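Local structure of lasso peptide isopeptidase AtxE2 (Asticcacaulis excentricus, 5TXE) at residues L350-E355 and I362-S367; P371-T376 and M384-D389. The protein hydrolyses the isopeptide bond of the lasso peptides astexin-2 and astexin-3, opening the threaded knots into linear peptides. The protein carries 1 engineered substitution. One frame throughout, in Å; residues are numbered along the deposited sequence.

Contact 1: L350-E355 and I362-S367; sequences LLQGCE and ICAQES
Leu350, Gln352 and Glu355 pair through their backbones with Glu366, Ala364 and Ile362, as two antiparallel strands of a hairpin. The first two pairs are in step, but the register slips by one residue before Glu355 meets Ile362: a beta bulge, with Gly353 and Cys354 facing the single Cys363. The positive phi of Gly353 is easily taken up by a residue with no side chain. Six N-H···O=C bonds cross the ladder, the shortest being Gln352 N to Ala364 O and Ile362 N to Glu355 O, both 2.8 Å.

A covalent link spans the strands at the bulge. Cys354 and Cys363 form a disulfide, SG to SG 2.2 Å; both sulfurs lie opposite their own carbonyl carbons (chi1 near -60°), which turns them to each other.

The polar side-chain bond joins Gln352 to Glu366. NE2 of Gln352 gives a nearly straight bond (174°) to OE2 of Glu366, 2.9 Å away, and a second to Ala54 O; OE2 lies in the amide plane, yet the donor stands above the carboxylate plane, the two planes being 74° apart. Arg372 NE also salt-bridges OE2, while OE1 accepts from the backbone N of Phe443, so both oxygens of this buried carboxylate are held. A leucine in place of Glu366 would probably cost Arg372 its close carboxylate partner, leave the N-H of Phe443 without its acceptor and hold the Gln352 amide less firmly.

Apolar contact is modest. Small Ala364 lets the Gln352 chain pass, its CB 3.8 Å from Gln352 OE1, and on the other face the branched end of Leu351 rests on the aliphatic part of Gln365, CD2 to CG 3.8 Å.

Strand 350-357 forms one margin of a four-stranded antiparallel sheet; beyond 360-367 comes strand 373-378, where Leu374 packs on Ala364 and Thr376 on Ile362.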
loop_
_atom_site.group_PDB
_atom_site.type_symbol
_atom_site.label_atom_id
_atom_site.label_comp_id
_atom_site.label_asym_id
_atom_site.label_seq_id
_atom_site.Cartn_x
_atom_site.Cartn_y
_atom_site.Cartn_z
ATOM N N LEU A 350 -1.324 0.188 -13.769
ATOM C CA LEU A 350 -2.507 0.390 -13.002
ATOM C C LEU A 350 -3.194 1.649 -13.471
ATOM O O LEU A 350 -2.535 2.609 -13.859
ATOM C CB LEU A 350 -2.145 0.569 -11.517
ATOM C CG LEU A 350 -1.412 -0.573 -10.831
ATOM C CD1 LEU A 350 -0.716 -0.185 -9.512
ATOM C CD2 LEU A 350 -2.430 -1.668 -10.597
ATOM N N LEU A 351 -4.518 1.632 -13.398
ATOM C CA LEU A 351 -5.331 2.834 -13.525
ATOM C C LEU A 351 -6.075 2.985 -12.237
ATOM O O LEU A 351 -6.758 2.070 -11.814
ATOM C CB LEU A 351 -6.354 2.711 -14.635
ATOM C CG LEU A 351 -5.848 2.580 -16.036
ATOM C CD1 LEU A 351 -7.065 2.384 -16.937
ATOM C CD2 LEU A 351 -5.080 3.806 -16.460
ATOM N N GLN A 352 -5.965 4.155 -11.625
ATOM C CA GLN A 352 -6.436 4.358 -10.283
ATOM C C GLN A 352 -7.355 5.565 -10.219
ATOM O O GLN A 352 -7.072 6.607 -10.819
ATOM C CB GLN A 352 -5.203 4.607 -9.401
ATOM C CG GLN A 352 -4.240 3.434 -9.375
ATOM C CD GLN A 352 -2.791 3.863 -9.254
ATOM O OE1 GLN A 352 -2.378 4.888 -9.793
ATOM N NE2 GLN A 352 -1.994 3.041 -8.614
ATOM N N GLY A 353 -8.422 5.456 -9.458
ATOM C CA GLY A 353 -9.261 6.616 -9.164
ATOM C C GLY A 353 -10.057 7.200 -10.321
ATOM O O GLY A 353 -10.567 8.338 -10.232
ATOM N N CYS A 354 -10.147 6.439 -11.400
ATOM C CA CYS A 354 -10.727 6.926 -12.638
ATOM C C CYS A 354 -12.143 7.458 -12.445
ATOM O O CYS A 354 -12.958 6.869 -11.738
ATOM C CB CYS A 354 -10.803 5.817 -13.660
ATOM S SG CYS A 354 -9.259 5.048 -14.238
ATOM N N GLU A 355 -12.430 8.562 -13.099
ATOM C CA GLU A 355 -13.775 9.139 -13.157
ATOM C C GLU A 355 -14.101 9.572 -14.603
ATOM O O GLU A 355 -13.183 9.960 -15.398
ATOM C CB GLU A 355 -13.878 10.344 -12.234
ATOM C CG GLU A 355 -13.875 9.974 -10.743
ATOM C CD GLU A 355 -14.247 11.160 -9.838
ATOM O OE1 GLU A 355 -14.353 12.310 -10.325
ATOM O OE2 GLU A 355 -14.411 10.957 -8.620
ATOM N N ILE A 362 -10.773 10.047 -16.893
ATOM C CA ILE A 362 -9.593 10.668 -16.315
ATOM C C ILE A 362 -9.111 9.814 -15.158
ATOM O O ILE A 362 -9.868 9.587 -14.206
ATOM C CB ILE A 362 -9.922 12.067 -15.816
ATOM C CG1 ILE A 362 -10.174 12.940 -17.056
ATOM C CG2 ILE A 362 -8.720 12.719 -15.163
ATOM C CD1 ILE A 362 -11.570 13.042 -17.546
ATOM N N CYS A 363 -7.867 9.392 -15.237
ATOM C CA CYS A 363 -7.282 8.416 -14.304
ATOM C C CYS A 363 -5.909 8.824 -13.761
ATOM O O CYS A 363 -5.145 9.518 -14.437
ATOM C CB CYS A 363 -7.044 7.098 -15.039
ATOM S SG CYS A 363 -8.519 6.396 -15.773
ATOM N N ALA A 364 -5.550 8.327 -12.581
ATOM C CA ALA A 364 -4.136 8.223 -12.278
ATOM C C ALA A 364 -3.639 6.950 -12.922
ATOM O O ALA A 364 -4.382 5.996 -13.047
ATOM C CB ALA A 364 -3.903 8.179 -10.769
ATOM N N GLN A 365 -2.359 6.902 -13.280
ATOM C CA GLN A 365 -1.801 5.740 -13.949
ATOM C C GLN A 365 -0.335 5.613 -13.598
ATOM O O GLN A 365 0.349 6.625 -13.361
ATOM C CB GLN A 365 -1.927 5.918 -15.459
ATOM C CG GLN A 365 -1.400 4.754 -16.301
ATOM C CD GLN A 365 0.017 4.952 -16.805
ATOM O OE1 GLN A 365 0.475 6.064 -17.035
ATOM N NE2 GLN A 365 0.711 3.852 -17.030
ATOM N N GLU A 366 0.149 4.380 -13.552
ATOM C CA GLU A 366 1.565 4.113 -13.338
ATOM C C GLU A 366 1.966 2.797 -13.944
ATOM O O GLU A 366 1.120 1.953 -14.186
ATOM C CB GLU A 366 1.913 4.154 -11.832
ATOM C CG GLU A 366 1.126 3.238 -10.988
ATOM C CD GLU A 366 1.597 3.247 -9.545
ATOM O OE1 GLU A 366 2.733 2.762 -9.324
ATOM O OE2 GLU A 366 0.822 3.659 -8.641
ATOM N N SER A 367 3.255 2.663 -14.231
ATOM C CA SER A 367 3.784 1.424 -14.709
ATOM C C SER A 367 5.256 1.387 -14.351
ATOM O O SER A 367 5.767 2.314 -13.721
ATOM C CB SER A 367 3.532 1.267 -16.222
ATOM O OG SER A 367 4.338 2.144 -16.965
#

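Contact 2: P371-T376 and M384-D389; sequences PRRLVT and MSPLYD
Leu374 and Tyr388 form a hydrogen-bonded antiparallel pair, and because Leu387 N also bonds to Leu374 O, at 3.0 Å, the strands make a classic beta bulge before Thr376 and Ser385 resume the ladder. Tyr388 N and Leu387 N reach the Leu374 carbonyl from the same face of its plane. Pro386, which has no N-H to give, fits the non-hydrogen-bonded position opposite Val375.

The Arg373 side chain runs back along strand 384-388. Its CB sits 3.4 Å from Tyr388 O, and its extended chain carries the guanidinium past Pro386 to the methyl of Met384, NH2 to CE 3.6 Å. NE bonds to Gln365 OE1 on the adjoining strand. Asp389 does not touch the charged end; water 2, in the guanidinium plane at its edge, bridges NH1 of Arg373 and OD2 of Asp389. Water 1 joins Arg372 O to Asp389 OD1, which also accepts from Asn391 N, while OD2 is held by Gln370. A carboxylate suits this place, where two N-H groups and two waters all donate to it.

The flexible Met384 is tightly packed against the branched Val375, CG to CG1 3.5 Å. Its CG lies anti to the backbone N (chi1 -170°), and a bend at chi3 brings CE round to Arg373. On the face shared by the pair, Leu374 CD2 rests 4.2 Å from Tyr388 CB. Thr376 OG1 and Pro386 O share water 3.

Strand 384-388 closes one margin of the four-stranded sheet, with 360-367 beyond 373-378. Strand 69-78 of a neighbouring sheet lies against Leu374 and Leu387, where Tyr388 meets Phe72; its OH bonds to Arg87 on the next strand, 83-92.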
loop_
_atom_site.group_PDB
_atom_site.type_symbol
_atom_site.label_atom_id
_atom_site.label_comp_id
_atom_site.label_asym_id
_atom_site.label_seq_id
_atom_site.Cartn_x
_atom_site.Cartn_y
_atom_site.Cartn_z
ATOM N N PRO A 371 6.180 6.752 -12.883
ATOM C CA PRO A 371 5.543 7.049 -11.603
ATOM C C PRO A 371 4.158 7.600 -11.807
ATOM O O PRO A 371 3.804 8.016 -12.894
ATOM C CB PRO A 371 6.419 8.127 -10.947
ATOM C CG PRO A 371 7.517 8.406 -11.898
ATOM C CD PRO A 371 7.395 7.547 -13.126
ATOM N N ARG A 372 3.402 7.642 -10.742
ATOM C CA ARG A 372 2.052 8.006 -10.835
ATOM C C ARG A 372 1.841 9.402 -11.472
ATOM O O ARG A 372 2.438 10.416 -11.061
ATOM C CB ARG A 372 1.395 7.930 -9.460
ATOM C CG ARG A 372 -0.078 7.673 -9.508
ATOM C CD ARG A 372 -0.646 7.412 -8.116
ATOM N NE ARG A 372 -0.172 6.131 -7.629
ATOM C CZ ARG A 372 -0.116 5.804 -6.347
ATOM N NH1 ARG A 372 -0.519 6.654 -5.406
ATOM N NH2 ARG A 372 0.314 4.610 -5.987
ATOM N N ARG A 373 0.946 9.425 -12.459
ATOM C CA ARG A 373 0.567 10.627 -13.139
ATOM C C ARG A 373 -0.892 10.540 -13.522
ATOM O O ARG A 373 -1.534 9.480 -13.370
ATOM C CB ARG A 373 1.404 10.733 -14.397
ATOM C CG ARG A 373 1.149 9.599 -15.329
ATOM C CD ARG A 373 1.708 9.829 -16.700
ATOM N NE ARG A 373 1.508 8.629 -17.477
ATOM C CZ ARG A 373 1.892 8.437 -18.754
ATOM N NH1 ARG A 373 2.527 9.368 -19.463
ATOM N NH2 ARG A 373 1.644 7.270 -19.318
ATOM N N LEU A 374 -1.417 11.652 -13.998
ATOM C CA LEU A 374 -2.766 11.673 -14.544
ATOM C C LEU A 374 -2.736 11.533 -16.073
ATOM O O LEU A 374 -1.876 12.072 -16.743
ATOM C CB LEU A 374 -3.484 12.946 -14.180
ATOM C CG LEU A 374 -4.220 13.102 -12.849
ATOM C CD1 LEU A 374 -3.858 12.072 -11.821
ATOM C CD2 LEU A 374 -4.069 14.503 -12.339
ATOM N N VAL A 375 -3.761 10.878 -16.587
ATOM C CA VAL A 375 -3.849 10.398 -17.935
ATOM C C VAL A 375 -5.312 10.489 -18.322
ATOM O O VAL A 375 -6.190 10.471 -17.433
ATOM C CB VAL A 375 -3.287 8.974 -17.846
ATOM C CG1 VAL A 375 -4.251 7.858 -18.140
ATOM C CG2 VAL A 375 -1.892 8.862 -18.379
ATOM N N THR A 376 -5.592 10.682 -19.622
ATOM C CA THR A 376 -6.979 10.530 -20.143
ATOM C C THR A 376 -7.070 9.341 -21.047
ATOM O O THR A 376 -6.181 9.055 -21.810
ATOM C CB THR A 376 -7.532 11.765 -20.918
ATOM O OG1 THR A 376 -6.681 12.048 -22.017
ATOM C CG2 THR A 376 -7.557 12.973 -20.075
ATOM N N MET A 384 -4.719 6.248 -24.714
ATOM C CA MET A 384 -4.310 6.868 -23.447
ATOM C C MET A 384 -3.368 7.993 -23.751
ATOM O O MET A 384 -2.369 7.774 -24.429
ATOM C CB MET A 384 -3.565 5.862 -22.587
ATOM C CG MET A 384 -3.300 6.350 -21.139
ATOM S SD MET A 384 -2.611 5.037 -20.064
ATOM C CE MET A 384 -0.903 5.099 -20.521
ATOM N N SER A 385 -3.652 9.162 -23.197
ATOM C CA SER A 385 -2.793 10.310 -23.358
ATOM C C SER A 385 -2.468 10.947 -22.004
ATOM O O SER A 385 -3.333 10.988 -21.125
ATOM C CB SER A 385 -3.521 11.353 -24.220
ATOM O OG SER A 385 -4.098 10.719 -25.349
ATOM N N PRO A 386 -1.248 11.493 -21.853
ATOM C CA PRO A 386 -0.809 12.250 -20.679
ATOM C C PRO A 386 -1.694 13.423 -20.454
ATOM O O PRO A 386 -2.080 14.032 -21.406
ATOM C CB PRO A 386 0.555 12.811 -21.093
ATOM C CG PRO A 386 1.017 11.966 -22.200
ATOM C CD PRO A 386 -0.215 11.450 -22.897
ATOM N N LEU A 387 -2.063 13.677 -19.215
ATOM C CA LEU A 387 -2.751 14.898 -18.834
ATOM C C LEU A 387 -1.869 15.741 -17.896
ATOM O O LEU A 387 -1.688 16.901 -18.133
ATOM C CB LEU A 387 -4.061 14.556 -18.155
ATOM C CG LEU A 387 -4.826 15.763 -17.654
ATOM C CD1 LEU A 387 -5.267 16.676 -18.787
ATOM C CD2 LEU A 387 -6.031 15.282 -16.871
ATOM N N TYR A 388 -1.322 15.138 -16.839
ATOM C CA TYR A 388 -0.471 15.840 -15.862
ATOM C C TYR A 388 0.533 14.891 -15.183
ATOM O O TYR A 388 0.128 13.897 -14.572
ATOM C CB TYR A 388 -1.314 16.509 -14.775
ATOM C CG TYR A 388 -0.491 17.200 -13.737
ATOM C CD1 TYR A 388 -0.008 18.464 -13.955
ATOM C CD2 TYR A 388 -0.167 16.572 -12.536
ATOM C CE1 TYR A 388 0.760 19.113 -13.001
ATOM C CE2 TYR A 388 0.622 17.193 -11.562
ATOM C CZ TYR A 388 1.083 18.462 -11.786
ATOM O OH TYR A 388 1.860 19.084 -10.826
ATOM N N ASP A 389 1.824 15.209 -15.287
ATOM C CA ASP A 389 2.861 14.403 -14.672
ATOM C C ASP A 389 3.616 15.282 -13.692
ATOM O O ASP A 389 4.281 16.210 -14.120
ATOM C CB ASP A 389 3.791 13.815 -15.697
ATOM C CG ASP A 389 4.716 12.721 -15.095
ATOM O OD1 ASP A 389 4.900 12.703 -13.841
ATOM O OD2 ASP A 389 5.258 11.893 -15.870
HETATM O O HOH W 1 5.147 10.854 -12.157
HETATM O O HOH W 2 3.682 11.877 -18.627
HETATM O O HOH W 3 -5.037 13.966 -22.165
#

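Reading from the N terminus, contact 1 closes first, returning residues 362-367 onto 350-355 after six intervening residues, four of them still strand. Contact 2 opens only four residues later and closes when 384-389 comes back to 371-376, so the two hairpins follow in series, neither nested nor crossed. Their centres lie about 8 Å apart, and the middle strands 360-367 and 373-378 are neighbours, completing an up-and-down four-stranded sheet. Gln365 N and Arg373 O, 2.7 Å apart, probably bond across that seam. The resulting meander is consistent with one blade of the beta-propeller that accompanies the alpha/beta-hydrolase domain in the prolyl oligopeptidase family.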